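Local coordinates for protein kojibiose phosphorylase (Gut metagenome, PDB 6W0P) that is a carbohydrate-active phosphorylase of glycoside hydrolase family 65, built from an N-terminal beta domain, a helical catalytic domain and a C-terminal domain, at residues L144-M147 with E151-Y154. Residues are numbered along the deposited sequence; the frame is centred on the assembly and turned at random.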
# COMPACT_ATOMS: atom_id res chain seq x y z
N LEU A 144 -1.76 -19.21 39.49
CA LEU A 144 -0.75 -18.18 39.82
C LEU A 144 0.35 -18.23 38.77
O LEU A 144 0.75 -19.33 38.37
CB LEU A 144 -0.11 -18.51 41.18
CG LEU A 144 -0.96 -18.40 42.44
CD1 LEU A 144 -0.19 -19.03 43.60
CD2 LEU A 144 -1.30 -16.96 42.78
N LEU A 145 0.87 -17.07 38.38
CA LEU A 145 2.23 -16.94 37.82
C LEU A 145 3.10 -16.35 38.94
O LEU A 145 2.68 -15.38 39.57
CB LEU A 145 2.18 -16.07 36.56
CG LEU A 145 1.22 -16.53 35.47
CD1 LEU A 145 1.34 -15.65 34.23
CD2 LEU A 145 1.46 -17.98 35.08
N ASP A 146 4.24 -16.99 39.23
CA ASP A 146 5.18 -16.55 40.30
C ASP A 146 5.77 -15.20 39.88
O ASP A 146 6.35 -15.14 38.81
CB ASP A 146 6.28 -17.58 40.51
CG ASP A 146 7.04 -17.44 41.82
OD1 ASP A 146 7.41 -16.29 42.19
OD2 ASP A 146 7.29 -18.48 42.46
N MET A 147 5.59 -14.15 40.68
CA MET A 147 5.99 -12.77 40.26
C MET A 147 7.48 -12.54 40.50
O MET A 147 7.99 -11.63 39.84
CB MET A 147 5.20 -11.69 41.00
CG MET A 147 3.72 -11.79 40.75
SD MET A 147 3.26 -11.67 39.01
CE MET A 147 3.63 -9.94 38.71
N GLU A 151 9.88 -17.94 35.96
CA GLU A 151 9.91 -19.20 35.19
C GLU A 151 8.80 -20.14 35.66
O GLU A 151 8.44 -21.04 34.88
CB GLU A 151 11.27 -19.88 35.33
CG GLU A 151 12.44 -18.98 34.98
CD GLU A 151 13.06 -18.23 36.15
OE1 GLU A 151 12.47 -18.21 37.29
OE2 GLU A 151 14.14 -17.66 35.93
N ASN A 152 8.28 -19.96 36.89
CA ASN A 152 7.29 -20.88 37.50
C ASN A 152 5.86 -20.37 37.36
O ASN A 152 5.62 -19.16 37.49
CB ASN A 152 7.54 -21.10 38.98
CG ASN A 152 8.95 -21.56 39.26
OD1 ASN A 152 9.60 -22.12 38.38
ND2 ASN A 152 9.41 -21.34 40.48
N ALA A 153 4.94 -21.34 37.22
CA ALA A 153 3.46 -21.20 37.24
C ALA A 153 2.89 -22.32 38.10
O ALA A 153 3.46 -23.43 38.11
CB ALA A 153 2.90 -21.27 35.83
N TYR A 154 1.78 -22.07 38.77
CA TYR A 154 1.16 -23.04 39.69
C TYR A 154 -0.33 -23.15 39.38
O TYR A 154 -0.99 -22.13 39.04
CB TYR A 154 1.38 -22.59 41.13
CG TYR A 154 2.81 -22.18 41.39
CD1 TYR A 154 3.85 -23.08 41.24
CD2 TYR A 154 3.12 -20.88 41.77
CE1 TYR A 154 5.16 -22.70 41.46
CE2 TYR A 154 4.43 -20.49 42.00
CZ TYR A 154 5.45 -21.41 41.87
OH TYR A 154 6.74 -21.02 42.07
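Tyr154 gives its hydroxyl to Asp146, OH to OD2 2.6 Å, its ring running from beside Leu144 to Asp146, just past the end of the strand. The carboxylate oxygen sits in the plane of the phenol ring at its edge and accepts through its anti lone pair, while the two planes are inclined by 58°. Asp146 turns its carboxylate there with CG anti to the backbone N (chi1 -163°); its CB, leaving the backbone toward the other segment, lies 3.8 Å from Tyr154 CE2. Leu144 CB lies 4.0 Å from Tyr154 CD2, at the edge of the ring. The Leu144 and Tyr154 side chains lie on one face of the hairpin of strands 135-145 and 152-161, in the large antiparallel sheet of the N-terminal domain, and helices 263-277 and 282-300 pack against them. Leu144 and Tyr154 form a hydrogen-bonded antiparallel pair, Tyr154 N to Leu144 O being 3.0 Å and nearly straight at 171°; beyond it, Asp146 N donates to Asn152 O at 3.1 Å. On the opposite face Leu145 CD2 rests 3.7 Å from Ala153 CB. Tyr154 OH also accepts from Asn152 ND2 at 3.1 Å. Thr252 engages Asn152 OD1, and Lys288 forms a salt bridge with Asp146 OD2.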